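Local coordinates for protein sucrose 6(F)-phosphate phosphorylase (Thermoanaerobacterium thermosaccharolyticum DSM 571, PDB 6S9V) that is a bacterial phosphorylase with an alpha-amylase-type TIM-barrel catalytic domain, at residues Asp272-Leu280 with Ile312-Ile322; Cys334-Ile344 with Asp356-Ala367. All coordinates share one frame; numbering follows the deposited sequence.

Contact 1: residues Asp272-Leu280 with Ile312-Ile322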
loop_
_atom_site.group_PDB
_atom_site.type_symbol
_atom_site.label_atom_id
_atom_site.label_comp_id
_atom_site.label_asym_id
_atom_site.label_seq_id
_atom_site.Cartn_x
_atom_site.Cartn_y
_atom_site.Cartn_z
ATOM N N ASP A 272 3.596 -0.878 -7.268
ATOM C CA ASP A 272 4.140 -2.049 -7.948
ATOM C C ASP A 272 3.773 -3.276 -7.117
ATOM O O ASP A 272 4.481 -3.652 -6.187
ATOM C CB ASP A 272 5.645 -1.918 -8.130
ATOM C CG ASP A 272 6.207 -2.982 -9.059
ATOM O OD1 ASP A 272 5.586 -4.059 -9.160
ATOM O OD2 ASP A 272 7.252 -2.736 -9.702
ATOM N N PHE A 273 2.639 -3.894 -7.445
ATOM C CA PHE A 273 2.176 -5.081 -6.730
ATOM C C PHE A 273 2.651 -6.385 -7.362
ATOM O O PHE A 273 2.272 -7.466 -6.888
ATOM C CB PHE A 273 0.650 -5.069 -6.632
ATOM C CG PHE A 273 0.103 -4.081 -5.607
ATOM C CD1 PHE A 273 0.691 -3.939 -4.348
ATOM C CD2 PHE A 273 -0.994 -3.295 -5.916
ATOM C CE1 PHE A 273 0.180 -3.045 -3.417
ATOM C CE2 PHE A 273 -1.511 -2.396 -4.991
ATOM C CZ PHE A 273 -0.927 -2.266 -3.743
ATOM N N ILE A 274 3.473 -6.314 -8.402
ATOM C CA ILE A 274 4.030 -7.500 -9.051
ATOM C C ILE A 274 5.430 -7.793 -8.520
ATOM O O ILE A 274 5.821 -8.966 -8.399
ATOM C CB ILE A 274 4.039 -7.313 -10.575
ATOM C CG1 ILE A 274 2.608 -7.314 -11.115
ATOM C CG2 ILE A 274 4.844 -8.405 -11.264
ATOM C CD1 ILE A 274 2.475 -6.721 -12.499
ATOM N N LEU A 275 6.194 -6.747 -8.209
ATOM C CA LEU A 275 7.567 -6.944 -7.751
ATOM C C LEU A 275 7.683 -7.759 -6.465
ATOM O O LEU A 275 8.651 -8.530 -6.348
ATOM C CB LEU A 275 8.241 -5.584 -7.556
ATOM C CG LEU A 275 9.752 -5.585 -7.345
ATOM C CD1 LEU A 275 10.508 -5.990 -8.594
ATOM C CD2 LEU A 275 10.206 -4.212 -6.854
ATOM N N PRO A 276 6.809 -7.613 -5.463
ATOM C CA PRO A 276 7.030 -8.374 -4.209
ATOM C C PRO A 276 7.113 -9.879 -4.433
ATOM O O PRO A 276 8.065 -10.525 -3.970
ATOM C CB PRO A 276 5.835 -7.960 -3.334
ATOM C CG PRO A 276 5.442 -6.591 -3.866
ATOM C CD PRO A 276 5.674 -6.680 -5.352
ATOM N N PHE A 277 6.142 -10.455 -5.143
ATOM C CA PHE A 277 6.205 -11.878 -5.472
ATOM C C PHE A 277 7.359 -12.175 -6.421
ATOM O O PHE A 277 8.048 -13.191 -6.272
ATOM C CB PHE A 277 4.880 -12.330 -6.101
ATOM C CG PHE A 277 4.833 -13.803 -6.435
ATOM C CD1 PHE A 277 5.440 -14.298 -7.587
ATOM C CD2 PHE A 277 4.174 -14.687 -5.605
ATOM C CE1 PHE A 277 5.402 -15.663 -7.884
ATOM C CE2 PHE A 277 4.128 -16.045 -5.890
ATOM C CZ PHE A 277 4.733 -16.536 -7.026
ATOM N N THR A 278 7.575 -11.309 -7.416
ATOM C CA THR A 278 8.623 -11.556 -8.401
ATOM C C THR A 278 9.990 -11.671 -7.740
ATOM O O THR A 278 10.795 -12.537 -8.103
ATOM C CB THR A 278 8.611 -10.439 -9.454
ATOM O OG1 THR A 278 7.362 -10.471 -10.154
ATOM C CG2 THR A 278 9.751 -10.607 -10.449
ATOM N N VAL A 279 10.269 -10.818 -6.754
ATOM C CA VAL A 279 11.551 -10.889 -6.065
ATOM C C VAL A 279 11.643 -12.158 -5.227
ATOM O O VAL A 279 12.690 -12.816 -5.189
ATOM C CB VAL A 279 11.777 -9.619 -5.229
ATOM C CG1 VAL A 279 12.953 -9.804 -4.281
ATOM C CG2 VAL A 279 12.030 -8.422 -6.157
ATOM N N LEU A 280 10.549 -12.544 -4.566
ATOM C CA LEU A 280 10.556 -13.801 -3.812
ATOM C C LEU A 280 10.900 -14.974 -4.721
ATOM O O LEU A 280 11.743 -15.818 -4.387
ATOM C CB LEU A 280 9.198 -14.043 -3.156
ATOM C CG LEU A 280 8.965 -13.617 -1.710
ATOM C CD1 LEU A 280 7.548 -14.023 -1.328
ATOM C CD2 LEU A 280 9.981 -14.228 -0.754
ATOM N N ILE A 312 1.606 -10.168 0.755
ATOM C CA ILE A 312 2.298 -10.220 -0.534
ATOM C C ILE A 312 1.299 -10.620 -1.616
ATOM O O ILE A 312 0.714 -11.706 -1.534
ATOM C CB ILE A 312 3.487 -11.198 -0.478
ATOM C CG1 ILE A 312 4.479 -10.768 0.612
ATOM C CG2 ILE A 312 4.162 -11.276 -1.831
ATOM C CD1 ILE A 312 5.403 -11.890 1.082
ATOM N N PRO A 313 1.057 -9.792 -2.635
ATOM C CA PRO A 313 -0.013 -10.112 -3.592
ATOM C C PRO A 313 0.283 -11.338 -4.445
ATOM O O PRO A 313 1.411 -11.552 -4.893
ATOM C CB PRO A 313 -0.101 -8.851 -4.469
ATOM C CG PRO A 313 0.446 -7.759 -3.615
ATOM C CD PRO A 313 1.550 -8.413 -2.809
ATOM N N VAL A 314 -0.766 -12.120 -4.700
ATOM C CA VAL A 314 -0.697 -13.245 -5.624
ATOM C C VAL A 314 -1.784 -13.077 -6.683
ATOM O O VAL A 314 -1.498 -12.660 -7.809
ATOM C CB VAL A 314 -0.824 -14.588 -4.880
ATOM C CG1 VAL A 314 -0.738 -15.747 -5.851
ATOM C CG2 VAL A 314 0.258 -14.697 -3.826
ATOM N N LYS A 315 -3.045 -13.405 -6.337
ATOM C CA LYS A 315 -4.158 -13.183 -7.260
ATOM C C LYS A 315 -5.004 -11.993 -6.809
ATOM O O LYS A 315 -5.315 -11.881 -5.620
ATOM C CB LYS A 315 -5.080 -14.403 -7.356
ATOM C CG LYS A 315 -4.466 -15.649 -7.923
ATOM C CD LYS A 315 -5.492 -16.788 -7.912
ATOM C CE LYS A 315 -6.683 -16.515 -8.829
ATOM N NZ LYS A 315 -6.260 -16.353 -10.250
ATOM N N PRO A 316 -5.455 -11.132 -7.732
ATOM C CA PRO A 316 -5.330 -11.171 -9.194
ATOM C C PRO A 316 -4.059 -10.524 -9.740
ATOM O O PRO A 316 -3.866 -10.520 -10.960
ATOM C CB PRO A 316 -6.561 -10.382 -9.657
ATOM C CG PRO A 316 -6.700 -9.323 -8.588
ATOM C CD PRO A 316 -6.325 -10.021 -7.288
ATOM N N ASP A 317 -3.208 -9.998 -8.852
ATOM C CA ASP A 317 -2.119 -9.116 -9.274
ATOM C C ASP A 317 -1.170 -9.797 -10.256
ATOM O O ASP A 317 -0.607 -9.143 -11.150
ATOM C CB ASP A 317 -1.349 -8.625 -8.051
ATOM C CG ASP A 317 -2.249 -7.955 -7.027
ATOM O OD1 ASP A 317 -3.142 -8.643 -6.490
ATOM O OD2 ASP A 317 -2.074 -6.741 -6.780
ATOM N N LEU A 318 -0.938 -11.094 -10.074
ATOM C CA LEU A 318 -0.037 -11.867 -10.916
ATOM C C LEU A 318 -0.777 -12.721 -11.946
ATOM O O LEU A 318 -0.141 -13.542 -12.619
ATOM C CB LEU A 318 0.854 -12.761 -10.046
ATOM C CG LEU A 318 2.005 -12.126 -9.259
ATOM C CD1 LEU A 318 3.135 -11.742 -10.204
ATOM C CD2 LEU A 318 1.607 -10.929 -8.442
ATOM N N ASP A 319 -2.092 -12.534 -12.098
ATOM C CA ASP A 319 -2.856 -13.300 -13.080
ATOM C C ASP A 319 -2.261 -13.125 -14.472
ATOM O O ASP A 319 -1.993 -11.998 -14.907
ATOM C CB ASP A 319 -4.319 -12.856 -13.107
ATOM C CG ASP A 319 -5.127 -13.374 -11.928
ATOM O OD1 ASP A 319 -4.585 -14.107 -11.078
ATOM O OD2 ASP A 319 -6.326 -13.029 -11.860
ATOM N N GLY A 320 -2.064 -14.241 -15.173
ATOM C CA GLY A 320 -1.507 -14.211 -16.504
ATOM C C GLY A 320 -0.008 -14.039 -16.565
ATOM O O GLY A 320 0.553 -14.044 -17.669
ATOM N N LEU A 321 0.656 -13.865 -15.417
ATOM C CA LEU A 321 2.099 -13.711 -15.355
ATOM C C LEU A 321 2.807 -14.916 -14.753
ATOM O O LEU A 321 4.002 -15.089 -14.993
ATOM C CB LEU A 321 2.474 -12.475 -14.523
ATOM C CG LEU A 321 1.792 -11.176 -14.961
ATOM C CD1 LEU A 321 2.237 -10.040 -14.057
ATOM C CD2 LEU A 321 2.074 -10.880 -16.407
ATOM N N ILE A 322 2.097 -15.749 -13.994
ATOM C CA ILE A 322 2.661 -16.970 -13.439
ATOM C C ILE A 322 1.572 -18.026 -13.491
ATOM O O ILE A 322 0.381 -17.717 -13.385
ATOM C CB ILE A 322 3.135 -16.796 -11.979
ATOM C CG1 ILE A 322 1.953 -16.406 -11.092
ATOM C CG2 ILE A 322 4.212 -15.748 -11.907
ATOM C CD1 ILE A 322 2.306 -16.126 -9.653
HETATM O O HOH W 1 3.438 -9.497 -5.502
#
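Phe277 meets 312-322 along its whole length. Its CB lies 3.8 Å from Pro313 O and, more loosely, near CD2 of Leu318; farther out, CD2 passes CG2 of Val314 at 4.3 Å. Toward the tip, Ile322 CD1 lies over one face of the ring, nearest CE1 and CZ, 3.9 Å from the centroid and 29° off the normal, a CH-pi contact made by side chains approaching from opposite directions. With CG anti to the backbone N (chi1 -178°), the ring is carried out from the helix toward that methyl. Backbone polar groups are joined through a water: water 1 donates to Phe273 O and to Pro313 O, and accepts from Phe277 N at 2.9 Å, so it bridges two groups of one segment to a carbonyl of the other. Nearer Asp272, CD1 of Ile274 packs against CD1 of Leu321 at 3.7 Å, the two side chains at roughly a right angle. Asp317 OD2 reaches to 3.2 Å from Phe273 CB, its carboxylate nearly perpendicular to the ring (87°); that oxygen also accepts from His254, whose ring stacks on Phe273. Thus the first turns of helix 275-285 rest on the strand 312-313 and the loop after it, with helix 289-295 alongside Ile274 and Leu318, and helix 324-336 reaching Phe277 and Leu280 through Val330.

Contact 2: residues Cys334-Ile344 with Asp356-Ala367. With SO4 (sulfate ion), chain D.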
loop_
_atom_site.group_PDB
_atom_site.type_symbol
_atom_site.label_atom_id
_atom_site.label_comp_id
_atom_site.label_asym_id
_atom_site.label_seq_id
_atom_site.Cartn_x
_atom_site.Cartn_y
_atom_site.Cartn_z
ATOM N N CYS A 334 6.332 -20.127 1.479
ATOM C CA CYS A 334 6.088 -19.082 2.472
ATOM C C CYS A 334 5.284 -19.623 3.653
ATOM O O CYS A 334 5.559 -19.285 4.814
ATOM C CB CYS A 334 5.365 -17.896 1.833
ATOM S SG CYS A 334 6.416 -16.911 0.742
ATOM N N VAL A 335 4.286 -20.461 3.379
ATOM C CA VAL A 335 3.482 -21.025 4.462
ATOM C C VAL A 335 4.317 -21.965 5.333
ATOM O O VAL A 335 4.130 -22.016 6.553
ATOM C CB VAL A 335 2.231 -21.709 3.888
ATOM C CG1 VAL A 335 1.489 -22.480 4.963
ATOM C CG2 VAL A 335 1.305 -20.649 3.277
ATOM N N GLN A 336 5.230 -22.736 4.733
ATOM C CA GLN A 336 6.154 -23.517 5.552
ATOM C C GLN A 336 7.029 -22.622 6.421
ATOM O O GLN A 336 7.503 -23.050 7.479
ATOM C CB GLN A 336 7.046 -24.414 4.700
ATOM C CG GLN A 336 6.387 -25.674 4.207
ATOM C CD GLN A 336 7.295 -26.451 3.283
ATOM O OE1 GLN A 336 8.364 -25.968 2.896
ATOM N NE2 GLN A 336 6.940 -27.705 3.030
ATOM N N ARG A 337 7.247 -21.380 5.997
ATOM C CA ARG A 337 8.053 -20.425 6.741
ATOM C C ARG A 337 7.208 -19.564 7.666
ATOM O O ARG A 337 7.680 -18.514 8.121
ATOM C CB ARG A 337 8.866 -19.554 5.777
ATOM C CG ARG A 337 9.922 -20.368 5.045
ATOM C CD ARG A 337 10.582 -19.644 3.891
ATOM N NE ARG A 337 11.474 -20.568 3.202
ATOM C CZ ARG A 337 12.261 -20.251 2.180
ATOM N NH1 ARG A 337 12.282 -19.015 1.697
ATOM N NH2 ARG A 337 13.029 -21.185 1.636
ATOM N N GLY A 338 5.975 -20.000 7.956
ATOM C CA GLY A 338 5.117 -19.386 8.951
ATOM C C GLY A 338 3.962 -18.564 8.410
ATOM O O GLY A 338 3.140 -18.085 9.201
ATOM N N ALA A 339 3.858 -18.394 7.101
ATOM C CA ALA A 339 2.822 -17.540 6.539
ATOM C C ALA A 339 1.424 -18.130 6.731
ATOM O O ALA A 339 1.245 -19.345 6.854
ATOM C CB ALA A 339 3.079 -17.328 5.050
ATOM N N ASN A 340 0.428 -17.246 6.763
ATOM C CA ASN A 340 -0.969 -17.605 6.540
ATOM C C ASN A 340 -1.464 -16.845 5.313
ATOM O O ASN A 340 -0.772 -15.975 4.774
ATOM C CB ASN A 340 -1.848 -17.316 7.763
ATOM C CG ASN A 340 -1.917 -15.841 8.106
ATOM O OD1 ASN A 340 -2.727 -15.101 7.552
ATOM N ND2 ASN A 340 -1.068 -15.408 9.030
ATOM N N LEU A 341 -2.647 -17.210 4.837
ATOM C CA LEU A 341 -3.108 -16.751 3.536
ATOM C C LEU A 341 -4.440 -16.033 3.640
ATOM O O LEU A 341 -5.327 -16.446 4.394
ATOM C CB LEU A 341 -3.257 -17.912 2.553
ATOM C CG LEU A 341 -2.023 -18.792 2.367
ATOM C CD1 LEU A 341 -2.360 -19.916 1.400
ATOM C CD2 LEU A 341 -0.850 -17.974 1.880
ATOM N N SER A 342 -4.559 -14.945 2.891
ATOM C CA SER A 342 -5.840 -14.325 2.612
ATOM C C SER A 342 -6.341 -14.857 1.277
ATOM O O SER A 342 -5.627 -14.791 0.270
ATOM C CB SER A 342 -5.710 -12.804 2.574
ATOM O OG SER A 342 -5.519 -12.285 3.877
ATOM N N LEU A 343 -7.571 -15.340 1.262
ATOM C CA LEU A 343 -8.127 -16.004 0.095
ATOM C C LEU A 343 -9.083 -15.058 -0.621
ATOM O O LEU A 343 -9.573 -14.079 -0.053
ATOM C CB LEU A 343 -8.842 -17.297 0.491
ATOM C CG LEU A 343 -7.979 -18.314 1.247
ATOM C CD1 LEU A 343 -8.755 -19.604 1.519
ATOM C CD2 LEU A 343 -6.685 -18.614 0.508
ATOM N N ILE A 344 -9.335 -15.366 -1.891
ATOM C CA ILE A 344 -10.321 -14.617 -2.656
ATOM C C ILE A 344 -11.732 -14.916 -2.161
ATOM O O ILE A 344 -12.556 -14.004 -2.024
ATOM C CB ILE A 344 -10.176 -14.948 -4.153
ATOM C CG1 ILE A 344 -8.835 -14.453 -4.702
ATOM C CG2 ILE A 344 -11.332 -14.348 -4.937
ATOM C CD1 ILE A 344 -8.785 -12.971 -4.951
ATOM N N ASP A 356 -7.043 -19.830 -5.159
ATOM C CA ASP A 356 -7.766 -18.642 -4.708
ATOM C C ASP A 356 -6.973 -17.881 -3.653
ATOM O O ASP A 356 -7.538 -17.305 -2.719
ATOM C CB ASP A 356 -9.162 -18.996 -4.188
ATOM C CG ASP A 356 -9.131 -19.875 -2.963
ATOM O OD1 ASP A 356 -8.107 -20.554 -2.731
ATOM O OD2 ASP A 356 -10.135 -19.876 -2.219
ATOM N N VAL A 357 -5.656 -17.825 -3.815
ATOM C CA VAL A 357 -4.804 -17.098 -2.882
ATOM C C VAL A 357 -4.713 -15.639 -3.323
ATOM O O VAL A 357 -4.178 -15.332 -4.394
ATOM C CB VAL A 357 -3.405 -17.728 -2.799
ATOM C CG1 VAL A 357 -2.550 -16.934 -1.821
ATOM C CG2 VAL A 357 -3.511 -19.212 -2.405
ATOM N N HIS A 358 -5.209 -14.743 -2.467
ATOM C CA HIS A 358 -5.161 -13.305 -2.727
ATOM C C HIS A 358 -3.830 -12.722 -2.284
ATOM O O HIS A 358 -3.162 -12.021 -3.056
ATOM C CB HIS A 358 -6.341 -12.639 -2.005
ATOM C CG HIS A 358 -6.505 -11.180 -2.290
ATOM N ND1 HIS A 358 -6.546 -10.666 -3.569
ATOM C CD2 HIS A 358 -6.681 -10.128 -1.457
ATOM C CE1 HIS A 358 -6.721 -9.358 -3.511
ATOM N NE2 HIS A 358 -6.809 -9.006 -2.241
ATOM N N GLN A 359 -3.409 -13.016 -1.052
ATOM C CA GLN A 359 -2.174 -12.469 -0.511
ATOM C C GLN A 359 -1.545 -13.449 0.473
ATOM O O GLN A 359 -2.238 -14.244 1.115
ATOM C CB GLN A 359 -2.427 -11.123 0.175
ATOM C CG GLN A 359 -2.846 -10.041 -0.795
ATOM C CD GLN A 359 -3.219 -8.734 -0.130
ATOM O OE1 GLN A 359 -3.161 -8.593 1.094
ATOM N NE2 GLN A 359 -3.606 -7.761 -0.946
ATOM N N ILE A 360 -0.222 -13.375 0.564
ATOM C CA ILE A 360 0.573 -14.147 1.513
ATOM C C ILE A 360 0.869 -13.238 2.700
ATOM O O ILE A 360 1.622 -12.264 2.574
ATOM C CB ILE A 360 1.876 -14.647 0.875
ATOM C CG1 ILE A 360 1.591 -15.482 -0.372
ATOM C CG2 ILE A 360 2.687 -15.452 1.886
ATOM C CD1 ILE A 360 2.837 -15.717 -1.233
ATOM N N ASN A 361 0.307 -13.563 3.855
ATOM C CA ASN A 361 0.522 -12.799 5.082
ATOM C C ASN A 361 1.737 -13.376 5.803
ATOM O O ASN A 361 1.664 -14.471 6.374
ATOM C CB ASN A 361 -0.717 -12.854 5.973
ATOM C CG ASN A 361 -1.956 -12.322 5.282
ATOM O OD1 ASN A 361 -1.889 -11.348 4.540
ATOM N ND2 ASN A 361 -3.089 -12.973 5.514
ATOM N N CYS A 362 2.836 -12.621 5.809
ATOM C CA CYS A 362 4.155 -13.097 6.217
ATOM C C CYS A 362 5.084 -11.895 6.227
ATOM O O CYS A 362 4.984 -11.054 5.332
ATOM C CB CYS A 362 4.675 -14.157 5.226
ATOM S SG CYS A 362 6.128 -15.132 5.732
ATOM N N THR A 363 5.967 -11.787 7.226
ATOM C CA THR A 363 6.997 -10.750 7.110
ATOM C C THR A 363 7.931 -11.126 5.963
ATOM O O THR A 363 8.131 -12.304 5.664
ATOM C CB THR A 363 7.792 -10.547 8.407
ATOM O OG1 THR A 363 8.725 -11.620 8.600
ATOM C CG2 THR A 363 6.855 -10.440 9.603
ATOM N N TYR A 364 8.471 -10.115 5.280
ATOM C CA TYR A 364 9.277 -10.423 4.103
ATOM C C TYR A 364 10.563 -11.139 4.496
ATOM O O TYR A 364 11.008 -12.059 3.800
ATOM C CB TYR A 364 9.562 -9.153 3.309
ATOM C CG TYR A 364 9.703 -9.417 1.831
ATOM C CD1 TYR A 364 8.594 -9.391 0.990
ATOM C CD2 TYR A 364 10.939 -9.716 1.279
ATOM C CE1 TYR A 364 8.720 -9.641 -0.364
ATOM C CE2 TYR A 364 11.077 -9.968 -0.062
ATOM C CZ TYR A 364 9.967 -9.931 -0.887
ATOM O OH TYR A 364 10.120 -10.185 -2.235
ATOM N N TYR A 365 11.155 -10.752 5.627
ATOM C CA TYR A 365 12.341 -11.426 6.135
ATOM C C TYR A 365 12.050 -12.888 6.453
ATOM O O TYR A 365 12.833 -13.774 6.088
ATOM C CB TYR A 365 12.838 -10.662 7.361
ATOM C CG TYR A 365 14.102 -11.171 8.008
ATOM C CD1 TYR A 365 15.323 -11.134 7.342
ATOM C CD2 TYR A 365 14.082 -11.638 9.312
ATOM C CE1 TYR A 365 16.490 -11.573 7.965
ATOM C CE2 TYR A 365 15.232 -12.077 9.935
ATOM C CZ TYR A 365 16.428 -12.053 9.260
ATOM O OH TYR A 365 17.565 -12.494 9.900
ATOM N N SER A 366 10.914 -13.165 7.103
ATOM C CA SER A 366 10.531 -14.555 7.364
ATOM C C SER A 366 10.271 -15.314 6.065
ATOM O O SER A 366 10.570 -16.514 5.961
ATOM C CB SER A 366 9.283 -14.609 8.251
ATOM O OG SER A 366 9.573 -14.267 9.594
ATOM N N ALA A 367 9.708 -14.629 5.063
ATOM C CA ALA A 367 9.429 -15.272 3.784
ATOM C C ALA A 367 10.706 -15.742 3.102
ATOM O O ALA A 367 10.685 -16.737 2.370
ATOM C CB ALA A 367 8.666 -14.313 2.871
HETATM S S SO4 D . -8.517 -5.879 -1.494
HETATM O O1 SO4 D . -8.882 -5.589 -2.887
HETATM O O2 SO4 D . -9.453 -6.829 -0.900
HETATM O O3 SO4 D . -7.171 -6.436 -1.479
HETATM O O4 SO4 D . -8.559 -4.655 -0.702
HETATM O O HOH W 2 10.970 -17.987 8.306
HETATM O O HOH W 3 -3.926 -9.751 3.383
#
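Asn361 ND2 spends both its hydrogens on 334-344: one goes to Asn340 OD1 at 3.0 Å (N-H...O 166°), the other to Ser342 OG, also at 3.0 Å and nearly straight. Both acceptors lie close to the Asn361 amide plane, whereas the Asn340 amide is turned 56° from it, and the two bonds fix the rotation of the Asn361 group. Asn340 CG stands between its own backbone N and carbonyl carbon (chi1 64°), which brings OD1 over to its neighbour; Gly412 O takes the other end of that amide. Water 3 completes the cluster, accepting from Ser342 OG and donating to Asn361 OD1 and Gln359 OE1, which also accepts from Gly311 N.

Beneath these side chains runs the antiparallel ladder. Ser342 O receives both His358 N (2.8 Å) and Gln359 N (3.1 Å). Beyond this bulge, Ile344 N bonds to Asp356 O, and Ile344 CD1 approaches His358 ND1 to 3.5 Å. The His358 ring is held at both nitrogens, ND1 by Lys315 O and NE2 by O3 of a sulfate ion at 2.7 Å, which lies in the ring plane; Tyr215 and Arg148 bind the same ion.

At the other end Cys334 CB and Ala339 CB converge on Ile360 CG2, while Arg337 NH1 donates to Ala367 O at 2.9 Å, in the guanidinium plane. Gly338, at positive phi, is the C-prime residue of the Schellman motif through which helix 324-336 leads into 340-343, an edge strand of a three-stranded antiparallel sheet; His358 and Gln359 of its middle strand, opposite Ser342, form a classic beta bulge.

Contact 1 closes before contact 2 opens along the chain, and their centres lie about 13 Å apart on the same side of the protein's centre. Strand 312-313 of contact 1 and strand 357-361 of contact 2 are neighbours in a three-stranded antiparallel sheet, with 340-343 on the far side of 357-361. Helix 324-336 leads from the first contact to the second. A further tie is Tyr364 OH, which lies 2.7 Å from Pro276 O, probably a hydrogen bond to helix 275-285. Since that helix follows barrel strand 269-271, the small sheet is joined to the eight-stranded parallel barrel through the packing of contact 1.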